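Local coordinates for protein putative mandelate racemase (PDB 2OX4) that binds a magnesium ion and probably acts as a lyase, perhaps a dehydratase, of the mandelate racemase group in the enolase superfamily, at residues H14-P17 against R22-L25; I42-G47 against H317-G322; P289-C294 against T298-I303. All blocks are in the same frame, centred on the assembly; numbering follows the deposited sequence.

Contact 1: H14-P17 against R22-L25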
ATOM      1  N   HIS C  14     -19.614  37.562  28.451  1.00 15.17           N
ATOM      2  CA  HIS C  14     -19.518  38.749  27.602  1.00 13.06           C
ATOM      3  C   HIS C  14     -18.077  39.055  27.203  1.00 10.95           C
ATOM      4  O   HIS C  14     -17.137  38.660  27.900  1.00 15.72           O
ATOM      5  CB  HIS C  14     -20.141  39.957  28.311  1.00 13.78           C
ATOM      6  CG  HIS C  14     -21.620  39.839  28.524  1.00 20.39           C
ATOM      7  ND1 HIS C  14     -22.293  40.564  29.485  1.00 19.01           N
ATOM      8  CD2 HIS C  14     -22.555  39.085  27.897  1.00 17.55           C
ATOM      9  CE1 HIS C  14     -23.579  40.259  29.442  1.00 22.98           C
ATOM     10  NE2 HIS C  14     -23.765  39.365  28.486  1.00 21.96           N
ATOM     11  N   THR C  15     -17.913  39.756  26.081  1.00 15.10           N
ATOM     12  CA  THR C  15     -16.587  40.020  25.504  1.00 13.89           C
ATOM     13  C   THR C  15     -15.560  40.414  26.559  1.00 19.98           C
ATOM     14  O   THR C  15     -15.769  41.359  27.320  1.00 20.12           O
ATOM     15  CB  THR C  15     -16.663  41.107  24.422  1.00 18.19           C
ATOM     16  OG1 THR C  15     -17.657  40.738  23.468  1.00 20.18           O
ATOM     17  CG2 THR C  15     -15.317  41.277  23.714  1.00 19.57           C
ATOM     18  N   ARG C  16     -14.472  39.658  26.628  1.00 15.24           N
ATOM     19  CA  ARG C  16     -13.332  40.026  27.461  1.00 16.57           C
ATOM     20  C   ARG C  16     -12.568  41.156  26.758  1.00 19.71           C
ATOM     21  O   ARG C  16     -12.162  41.001  25.613  1.00 19.09           O
ATOM     22  CB  ARG C  16     -12.436  38.802  27.723  1.00 18.68           C
ATOM     23  CG  ARG C  16     -13.168  37.526  28.244  1.00 20.44           C
ATOM     24  CD  ARG C  16     -13.689  37.651  29.673  1.00 17.12           C
ATOM     25  NE  ARG C  16     -14.847  38.538  29.751  1.00 21.87           N
ATOM     26  CZ  ARG C  16     -15.203  39.220  30.835  1.00 33.11           C
ATOM     27  NH1 ARG C  16     -16.272  40.005  30.800  1.00 20.84           N
ATOM     28  NH2 ARG C  16     -14.493  39.116  31.951  1.00 23.00           N
ATOM     29  N   PRO C  17     -12.424  42.319  27.423  1.00 20.07           N
ATOM     30  CA  PRO C  17     -11.946  43.563  26.779  1.00 21.58           C
ATOM     31  C   PRO C  17     -10.619  43.465  26.016  1.00 24.28           C
ATOM     32  O   PRO C  17     -10.567  43.823  24.834  1.00 25.01           O
ATOM     33  CB  PRO C  17     -11.805  44.544  27.952  1.00 25.28           C
ATOM     34  CG  PRO C  17     -12.649  43.993  29.037  1.00 25.25           C
ATOM     35  CD  PRO C  17     -12.743  42.513  28.852  1.00 19.34           C
ATOM     36  N   ARG C  22     -14.650  35.206  24.343  1.00 10.69           N
ATOM     37  CA  ARG C  22     -15.911  34.969  25.049  1.00 11.26           C
ATOM     38  C   ARG C  22     -16.012  33.500  25.471  1.00 12.84           C
ATOM     39  O   ARG C  22     -16.556  32.680  24.730  1.00 12.43           O
ATOM     40  CB  ARG C  22     -17.113  35.331  24.161  1.00 13.27           C
ATOM     41  CG  ARG C  22     -17.298  36.818  23.879  1.00 11.43           C
ATOM     42  CD  ARG C  22     -18.683  37.104  23.335  1.00 15.19           C
ATOM     43  NE  ARG C  22     -19.715  36.755  24.313  1.00 15.17           N
ATOM     44  CZ  ARG C  22     -21.022  36.767  24.074  1.00 16.56           C
ATOM     45  NH1 ARG C  22     -21.475  37.113  22.872  1.00 13.57           N
ATOM     46  NH2 ARG C  22     -21.881  36.435  25.042  1.00 13.64           N
ATOM     47  N   PRO C  23     -15.514  33.170  26.677  1.00 14.54           N
ATOM     48  CA  PRO C  23     -15.604  31.804  27.211  1.00 14.68           C
ATOM     49  C   PRO C  23     -17.026  31.278  27.392  1.00 14.36           C
ATOM     50  O   PRO C  23     -17.976  32.055  27.536  1.00 12.61           O
ATOM     51  CB  PRO C  23     -14.915  31.891  28.574  1.00 16.25           C
ATOM     52  CG  PRO C  23     -14.231  33.200  28.613  1.00 18.73           C
ATOM     53  CD  PRO C  23     -14.817  34.092  27.590  1.00 13.95           C
ATOM     54  N   ILE C  24     -17.155  29.953  27.362  1.00  9.69           N
ATOM     55  CA  ILE C  24     -18.450  29.295  27.486  1.00 10.41           C
ATOM     56  C   ILE C  24     -18.338  28.262  28.603  1.00 13.64           C
ATOM     57  O   ILE C  24     -17.558  27.299  28.508  1.00 12.42           O
ATOM     58  CB  ILE C  24     -18.917  28.601  26.169  1.00 13.20           C
ATOM     59  CG1 ILE C  24     -18.722  29.507  24.945  1.00 13.49           C
ATOM     60  CG2 ILE C  24     -20.395  28.196  26.297  1.00 16.15           C
ATOM     61  CD1 ILE C  24     -17.443  29.212  24.148  1.00 16.79           C
ATOM     62  N   LEU C  25     -19.111  28.485  29.664  1.00 12.90           N
ATOM     63  CA  LEU C  25     -19.072  27.623  30.841  0.50 10.85           C
ATOM     64  C   LEU C  25     -20.432  26.991  31.087  1.00 11.56           C
ATOM     65  O   LEU C  25     -21.464  27.569  30.738  1.00 12.36           O
ATOM     66  CB  LEU C  25     -18.627  28.422  32.069  0.50 15.39           C
ATOM     67  CG  LEU C  25     -17.179  28.911  31.989  0.50 21.88           C
ATOM     68  CD1 LEU C  25     -16.920  30.092  32.900  0.50 30.27           C
ATOM     69  CD2 LEU C  25     -16.230  27.779  32.303  0.50 18.34           C
TER

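Contact 2: I42-G47 against H317-G322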
ATOM      1  N   ILE C  42     -14.239  26.769  22.880  1.00  9.66           N
ATOM      2  CA  ILE C  42     -14.395  27.684  21.742  0.50 13.35           C
ATOM      3  C   ILE C  42     -14.416  29.137  22.252  1.00 13.71           C
ATOM      4  O   ILE C  42     -15.213  29.965  21.793  1.00 11.61           O
ATOM      5  CB  ILE C  42     -15.697  27.371  20.915  0.50 13.83           C
ATOM      6  CG1 ILE C  42     -15.881  25.862  20.721  0.50 19.35           C
ATOM      7  CG2 ILE C  42     -15.666  28.051  19.544  0.50 21.75           C
ATOM      8  CD1 ILE C  42     -16.991  25.485  19.749  0.50 15.56           C
ATOM      9  N   ALA C  43     -13.540  29.444  23.210  1.00 13.78           N
ATOM     10  CA  ALA C  43     -13.519  30.797  23.831  1.00 17.65           C
ATOM     11  C   ALA C  43     -12.981  31.898  22.914  1.00 15.09           C
ATOM     12  O   ALA C  43     -13.221  33.091  23.145  1.00 18.03           O
ATOM     13  CB  ALA C  43     -12.726  30.786  25.126  1.00  9.97           C
ATOM     14  N   TYR C  44     -12.222  31.490  21.902  1.00 13.22           N
ATOM     15  CA  TYR C  44     -11.599  32.401  20.954  1.00 12.24           C
ATOM     16  C   TYR C  44     -12.014  32.005  19.531  1.00 13.86           C
ATOM     17  O   TYR C  44     -12.653  30.962  19.324  1.00 13.00           O
ATOM     18  CB  TYR C  44     -10.076  32.384  21.106  1.00 14.92           C
ATOM     19  CG  TYR C  44      -9.417  31.030  20.868  1.00 16.92           C
ATOM     20  CD1 TYR C  44      -8.819  30.727  19.645  1.00 17.78           C
ATOM     21  CD2 TYR C  44      -9.380  30.058  21.874  1.00 18.91           C
ATOM     22  CE1 TYR C  44      -8.202  29.480  19.428  1.00 15.64           C
ATOM     23  CE2 TYR C  44      -8.776  28.818  21.665  1.00 23.17           C
ATOM     24  CZ  TYR C  44      -8.188  28.534  20.440  1.00 20.94           C
ATOM     25  OH  TYR C  44      -7.581  27.304  20.234  1.00 23.65           O
ATOM     26  N   GLY C  45     -11.651  32.838  18.565  1.00 13.44           N
ATOM     27  CA  GLY C  45     -12.143  32.711  17.200  1.00 18.55           C
ATOM     28  C   GLY C  45     -13.639  32.938  17.116  1.00 13.95           C
ATOM     29  O   GLY C  45     -14.238  33.565  18.005  1.00 14.91           O
ATOM     30  N   VAL C  46     -14.242  32.421  16.046  1.00 13.04           N
ATOM     31  CA  VAL C  46     -15.619  32.749  15.693  1.00 11.64           C
ATOM     32  C   VAL C  46     -16.431  31.469  15.821  1.00 16.93           C
ATOM     33  O   VAL C  46     -16.215  30.507  15.070  1.00 14.26           O
ATOM     34  CB  VAL C  46     -15.727  33.308  14.236  1.00 15.11           C
ATOM     35  CG1 VAL C  46     -17.188  33.602  13.872  1.00 14.09           C
ATOM     36  CG2 VAL C  46     -14.847  34.547  14.051  1.00 13.06           C
ATOM     37  N   GLY C  47     -17.338  31.437  16.793  1.00 12.87           N
ATOM     38  CA  GLY C  47     -18.205  30.268  16.949  1.00 11.61           C
ATOM     39  C   GLY C  47     -18.701  29.989  18.355  1.00 15.71           C
ATOM     40  O   GLY C  47     -19.436  29.023  18.565  1.00 13.09           O
ATOM     41  N   HIS C 317      -4.059  21.117  25.010  1.00 12.25           N
ATOM     42  CA  HIS C 317      -4.273  22.504  24.615  1.00  9.96           C
ATOM     43  C   HIS C 317      -5.095  23.193  25.687  1.00 10.73           C
ATOM     44  O   HIS C 317      -6.180  22.721  26.050  1.00 12.68           O
ATOM     45  CB  HIS C 317      -4.994  22.589  23.279  1.00 10.33           C
ATOM     46  CG  HIS C 317      -5.369  23.982  22.893  1.00 11.63           C
ATOM     47  ND1 HIS C 317      -6.636  24.491  23.091  1.00 13.17           N
ATOM     48  CD2 HIS C 317      -4.646  24.976  22.325  1.00 13.79           C
ATOM     49  CE1 HIS C 317      -6.675  25.741  22.666  1.00 17.63           C
ATOM     50  NE2 HIS C 317      -5.482  26.059  22.196  1.00 14.77           N
ATOM     51  N   VAL C 318      -4.575  24.307  26.195  1.00 11.74           N
ATOM     52  CA  VAL C 318      -5.254  25.031  27.270  1.00 13.66           C
ATOM     53  C   VAL C 318      -5.297  26.513  26.925  1.00 18.26           C
ATOM     54  O   VAL C 318      -4.250  27.162  26.818  1.00 18.83           O
ATOM     55  CB  VAL C 318      -4.536  24.846  28.636  1.00 15.88           C
ATOM     56  CG1 VAL C 318      -5.334  25.530  29.753  1.00 26.75           C
ATOM     57  CG2 VAL C 318      -4.375  23.365  28.954  1.00 14.66           C
ATOM     58  N   ALA C 319      -6.504  27.038  26.742  1.00 15.02           N
ATOM     59  CA  ALA C 319      -6.678  28.421  26.270  1.00 21.03           C
ATOM     60  C   ALA C 319      -8.070  28.942  26.555  1.00 29.46           C
ATOM     61  O   ALA C 319      -8.753  29.440  25.652  1.00 30.20           O
ATOM     62  CB  ALA C 319      -6.359  28.544  24.771  1.00 20.03           C
ATOM     63  N   GLY C 320      -8.493  28.826  27.812  1.00 21.22           N
ATOM     64  CA  GLY C 320      -9.698  29.515  28.278  1.00 23.36           C
ATOM     65  C   GLY C 320      -9.576  29.876  29.747  1.00 17.44           C
ATOM     66  O   GLY C 320      -8.513  30.322  30.198  1.00 18.00           O
ATOM     67  N   THR C 321     -10.656  29.656  30.496  1.00 15.39           N
ATOM     68  CA  THR C 321     -10.723  30.079  31.896  1.00 15.88           C
ATOM     69  C   THR C 321     -10.012  29.110  32.823  1.00 13.70           C
ATOM     70  O   THR C 321      -9.457  28.079  32.386  1.00 13.22           O
ATOM     71  CB  THR C 321     -12.178  30.224  32.410  1.00 12.27           C
ATOM     72  OG1 THR C 321     -12.703  28.934  32.760  1.00 14.57           O
ATOM     73  CG2 THR C 321     -13.086  30.912  31.401  1.00 14.42           C
ATOM     74  N   GLY C 322     -10.058  29.443  34.113  1.00 13.79           N
ATOM     75  CA  GLY C 322      -9.522  28.588  35.172  1.00 13.69           C
ATOM     76  C   GLY C 322     -10.232  27.252  35.336  1.00 12.31           C
ATOM     77  O   GLY C 322      -9.669  26.331  35.928  1.00 13.70           O
TER
HETATM   78  O   HOH W   1     -11.126  28.009  24.501  1.00 18.34           O

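Contact 3: P289-C294 against T298-I303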
ATOM      1  N   PRO C 289      -4.764  17.590  22.284  1.00  9.92           N
ATOM      2  CA  PRO C 289      -6.217  17.688  22.380  1.00  9.54           C
ATOM      3  C   PRO C 289      -6.568  18.715  23.456  1.00  9.34           C
ATOM      4  O   PRO C 289      -5.818  18.865  24.436  1.00  9.49           O
ATOM      5  CB  PRO C 289      -6.631  16.287  22.848  1.00 11.10           C
ATOM      6  CG  PRO C 289      -5.441  15.742  23.515  1.00  9.01           C
ATOM      7  CD  PRO C 289      -4.267  16.296  22.781  1.00 10.65           C
ATOM      8  N   ASP C 290      -7.659  19.436  23.245  1.00  9.99           N
ATOM      9  CA  ASP C 290      -8.238  20.319  24.257  1.00 11.23           C
ATOM     10  C   ASP C 290      -9.337  19.543  24.977  1.00 10.56           C
ATOM     11  O   ASP C 290     -10.255  19.019  24.336  1.00  9.48           O
ATOM     12  CB  ASP C 290      -8.817  21.565  23.560  1.00  9.36           C
ATOM     13  CG  ASP C 290      -9.267  22.657  24.544  1.00 18.91           C
ATOM     14  OD1 ASP C 290     -10.080  22.380  25.442  1.00 19.76           O
ATOM     15  OD2 ASP C 290      -8.814  23.805  24.405  1.00 17.19           O
ATOM     16  N   LEU C 291      -9.264  19.471  26.309  1.00 10.63           N
ATOM     17  CA  LEU C 291     -10.347  18.843  27.096  1.00  9.77           C
ATOM     18  C   LEU C 291     -11.746  19.360  26.713  1.00  9.01           C
ATOM     19  O   LEU C 291     -12.693  18.587  26.663  1.00 12.33           O
ATOM     20  CB  LEU C 291     -10.127  19.033  28.597  1.00 12.47           C
ATOM     21  CG  LEU C 291      -9.290  18.025  29.386  1.00 23.41           C
ATOM     22  CD1 LEU C 291      -9.331  18.423  30.845  1.00 21.38           C
ATOM     23  CD2 LEU C 291      -9.821  16.626  29.251  1.00 13.33           C
ATOM     24  N   GLY C 292     -11.852  20.652  26.412  1.00  9.87           N
ATOM     25  CA  GLY C 292     -13.134  21.275  26.077  1.00  8.95           C
ATOM     26  C   GLY C 292     -13.614  21.141  24.637  1.00  9.43           C
ATOM     27  O   GLY C 292     -14.673  21.683  24.287  1.00  7.90           O
ATOM     28  N   THR C 293     -12.853  20.440  23.791  1.00 10.68           N
ATOM     29  CA  THR C 293     -13.314  20.121  22.426  1.00 11.01           C
ATOM     30  C   THR C 293     -13.116  18.654  21.992  1.00 12.83           C
ATOM     31  O   THR C 293     -13.837  18.165  21.114  1.00  9.73           O
ATOM     32  CB  THR C 293     -12.704  21.049  21.316  1.00 14.47           C
ATOM     33  OG1 THR C 293     -11.304  20.799  21.175  1.00 11.87           O
ATOM     34  CG2 THR C 293     -12.931  22.532  21.602  1.00 13.90           C
ATOM     35  N   CYS C 294     -12.148  17.963  22.591  1.00  8.05           N
ATOM     36  CA  CYS C 294     -11.797  16.610  22.137  1.00 12.20           C
ATOM     37  C   CYS C 294     -12.792  15.546  22.607  1.00 10.45           C
ATOM     38  O   CYS C 294     -12.804  14.442  22.084  1.00 12.67           O
ATOM     39  CB  CYS C 294     -10.394  16.235  22.604  1.00  8.96           C
ATOM     40  SG  CYS C 294     -10.320  15.717  24.331  1.00 11.46           S
ATOM     41  N   THR C 298     -13.242  11.902  29.527  1.00  7.57           N
ATOM     42  CA  THR C 298     -13.516  10.535  29.063  1.00  7.84           C
ATOM     43  C   THR C 298     -12.763  10.259  27.759  1.00  8.13           C
ATOM     44  O   THR C 298     -12.061   9.239  27.614  1.00  8.24           O
ATOM     45  CB  THR C 298     -15.038  10.327  28.894  1.00  8.32           C
ATOM     46  OG1 THR C 298     -15.667  10.444  30.175  1.00 11.11           O
ATOM     47  CG2 THR C 298     -15.358   8.940  28.308  1.00  8.56           C
ATOM     48  N   GLU C 299     -12.875  11.194  26.826  1.00  6.92           N
ATOM     49  CA  GLU C 299     -12.282  11.005  25.503  1.00  7.40           C
ATOM     50  C   GLU C 299     -10.805  11.379  25.467  1.00  7.77           C
ATOM     51  O   GLU C 299     -10.021  10.731  24.772  1.00  7.94           O
ATOM     52  CB  GLU C 299     -13.073  11.777  24.443  1.00  9.96           C
ATOM     53  CG  GLU C 299     -12.754  11.363  22.996  1.00  9.17           C
ATOM     54  CD  GLU C 299     -13.401  10.055  22.577  1.00 10.34           C
ATOM     55  OE1 GLU C 299     -14.030   9.373  23.410  1.00  9.76           O
ATOM     56  OE2 GLU C 299     -13.290   9.707  21.379  1.00  9.12           O
ATOM     57  N   PHE C 300     -10.417  12.422  26.199  1.00 10.23           N
ATOM     58  CA  PHE C 300      -8.990  12.782  26.332  1.00  9.12           C
ATOM     59  C   PHE C 300      -8.175  11.554  26.726  1.00 10.96           C
ATOM     60  O   PHE C 300      -7.127  11.278  26.141  1.00 10.27           O
ATOM     61  CB  PHE C 300      -8.804  13.842  27.413  1.00  8.56           C
ATOM     62  CG  PHE C 300      -7.381  14.319  27.581  1.00 14.05           C
ATOM     63  CD1 PHE C 300      -6.963  15.507  26.975  1.00 17.65           C
ATOM     64  CD2 PHE C 300      -6.473  13.624  28.389  1.00 10.55           C
ATOM     65  CE1 PHE C 300      -5.663  15.984  27.153  1.00 13.58           C
ATOM     66  CE2 PHE C 300      -5.153  14.084  28.545  1.00 10.50           C
ATOM     67  CZ  PHE C 300      -4.757  15.263  27.934  1.00 17.53           C
ATOM     68  N   LYS C 301      -8.664  10.821  27.721  1.00 11.61           N
ATOM     69  CA  LYS C 301      -7.982   9.625  28.201  1.00 12.67           C
ATOM     70  C   LYS C 301      -7.843   8.587  27.093  1.00 13.95           C
ATOM     71  O   LYS C 301      -6.769   8.021  26.890  1.00 11.66           O
ATOM     72  CB  LYS C 301      -8.729   9.024  29.393  1.00 13.03           C
ATOM     73  CG  LYS C 301      -7.877   8.116  30.265  1.00 25.99           C
ATOM     74  CD  LYS C 301      -8.423   8.038  31.682  1.00 30.04           C
ATOM     75  CE  LYS C 301      -8.350   6.620  32.225  1.00 35.95           C
ATOM     76  NZ  LYS C 301      -6.954   6.106  32.249  1.00 35.03           N
ATOM     77  N   LYS C 302      -8.936   8.341  26.377  1.00  9.68           N
ATOM     78  CA  LYS C 302      -8.924   7.391  25.255  1.00  7.56           C
ATOM     79  C   LYS C 302      -7.948   7.797  24.151  1.00  8.30           C
ATOM     80  O   LYS C 302      -7.245   6.952  23.582  1.00  9.67           O
ATOM     81  CB  LYS C 302     -10.345   7.198  24.695  1.00  8.85           C
ATOM     82  CG  LYS C 302     -11.343   6.662  25.755  1.00  8.94           C
ATOM     83  CD  LYS C 302     -12.777   6.478  25.221  1.00  9.40           C
ATOM     84  CE  LYS C 302     -13.718   6.064  26.377  1.00 12.16           C
ATOM     85  NZ  LYS C 302     -15.128   5.879  25.918  1.00 12.16           N
ATOM     86  N   ILE C 303      -7.892   9.090  23.862  1.00  6.41           N
ATOM     87  CA  ILE C 303      -6.955   9.598  22.852  1.00  7.29           C
ATOM     88  C   ILE C 303      -5.517   9.422  23.322  1.00 11.51           C
ATOM     89  O   ILE C 303      -4.685   8.902  22.585  1.00  8.52           O
ATOM     90  CB  ILE C 303      -7.221  11.084  22.496  1.00  7.31           C
ATOM     91  CG1 ILE C 303      -8.589  11.221  21.816  1.00  6.54           C
ATOM     92  CG2 ILE C 303      -6.096  11.624  21.592  1.00  7.45           C
ATOM     93  CD1 ILE C 303      -9.198  12.638  21.910  1.00 10.32           C
TER

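Contact 1: H14-P17 against R22-L25
The side chain of Arg22 runs past His14 CA and Thr15 CA, packing along the start of the loop that joins two antiparallel strands. Strands 5-13 and 24-30 are neighbours in the N-terminal capping domain of this mandelate racemase relative; residues 14-17 leave the first strand and residues 22-25 lead into the second. Arg22 can be followed outward. From CB, the chain leaves with CG anti to the carbonyl carbon and beside the backbone N (chi1 -69°), which lays CG against Thr15 CA at 3.7 Å. The next carbon, CD, lies 3.8 Å from Thr15 OG1, a plain van der Waals approach. A bend at chi3 (63°) then turns the guanidinium back toward the strand end: NE passes 3.9 Å from His14 CA and donates to the carbonyl of Val13. At the tip, NH2 comes to the edge of the His14 imidazole, 4.0 Å from its CD2, with the two planes well inclined to each other. NH2 also bonds to His12 O and forms a salt bridge with Asp388 OD1, while His14 NE2 bonds to the other oxygen of the same carboxylate, so Asp388 joins the two side chains. On the buried flank Arg16 sets its CG 3.9 Å from Pro23 CD, the two side chains crossing nearly at right angles. Its NH2 reaches Glu354 in a salt bridge and Glu351 O in a hydrogen bond. Folded at chi2 and chi3, Arg16 also returns to its own loop: NE donates to His14 O at 2.9 Å, with that oxygen close to the guanidinium plane, and NH1 adds a weak bond to it at 3.3 Å.

Contact 2: I42-G47 against H317-G322
Ala319 O is held by two donors: a water molecule 3.0 Å away and the ammonium group of Lys346. The same water accepts from Ala43 N at 3.1 Å and so bridges the two backbones where they run past each other. Tyr44 approaches this carbonyl obliquely, and the CE2 carbon of its ring rests against Ala319 CB at 3.9 Å. With CG placed between the backbone N and the carbonyl carbon (chi1 60°), the phenol is directed toward His317, whose side chain reaches out to meet it. Neither ring lies over the face of the other; their planes are inclined at 49°, and Tyr44 OH stands 3.0 Å from His317 CE1. Here the capping domain closes over the mouth of the modified TIM barrel: residues 42-47 come from the loop after a capping-domain strand, residues 317-322 from the loop after the seventh barrel strand. Tyr44 OH is hydrogen-bonded to OE2 of the magnesium ligand Glu267, while His317 ND1 is bonded to Asp290 OD2, a His-Asp pair consistent with the catalytic dyad of mandelate racemase. A phenylalanine in place of Tyr44 would remove the hydroxyl that lies against His317 CE1 and would probably leave Glu267 OE2 without this hydrogen-bonding mate beside the metal. Phe82 of a second subunit meets the Tyr44 ring edge-to-face, and Trp83 of that subunit donates through NE1 to Tyr44 O. Between the backbones, Ala43 and Gly320 are the closest pair, their CA atoms 6.0 Å apart.

Contact 3: P289-C294 against T298-I303
The sixth beta/alpha unit of the barrel provides this contact: after strand 286-287 the chain makes a short, weakly bonded helical turn at about 291-294, then folds into helix 296-309, which packs back on it. Phe300 is the centre of the packing. Its CG stands anti to the backbone N (chi1 -177°), which carries the ring into the angle between Leu291 and Pro289. Leu291 CD2 sits obliquely to the ring and presses on Phe300 CB at 3.5 Å; Pro289 CG meets Phe300 CE1 at 3.7 Å, the two side chains crossing at about a right angle. Cys294 SG comes in near the ring plane, 3.9 Å from Phe300 CB. One turn further along the helix, Ile303 CD1 reaches Cys294 CB, also at 3.9 Å. Ala331 of helix 322-333 touches both Leu291 and Phe300, continuing the packing onto the next helix of the barrel. Glu299 lends only its aliphatic part, CG lying beside Cys294 O, while its carboxylate turns away to a salt bridge with Arg272. The short turn has its own polar frame. Asp290 is its N-cap: OD1, through its anti lone pair, accepts from Gly292 N at 2.7 Å, and Asp290 O accepts from both Thr293 N and Cys294 N. Since the pieces meet mainly through carbon and sulfur, with their hydrogen bonds kept inside each piece or sent elsewhere, the fit across the contact depends on shape and on burial of apolar surface rather than on directional bonds.

Contact 2 is the hub of the three. It touches contact 1, whose centre is 9 Å away, through Arg22 N and Ala43 O, 2.8 Å apart and probably hydrogen-bonded, and through Pro23 CB packing on Thr321 CG2. It also meets contact 3, nested within its long chain loop and centred 15 Å away: His317 N and Pro289 O lie 2.9 Å apart, a probable backbone hydrogen bond. Contacts 1 and 3 do not touch; their nearest atoms are about 8 Å apart. The bound magnesium ion lies about 4 Å from the His317 side chain but about 11 Å from that of Pro289, whereas contact 1 is away from the metal site.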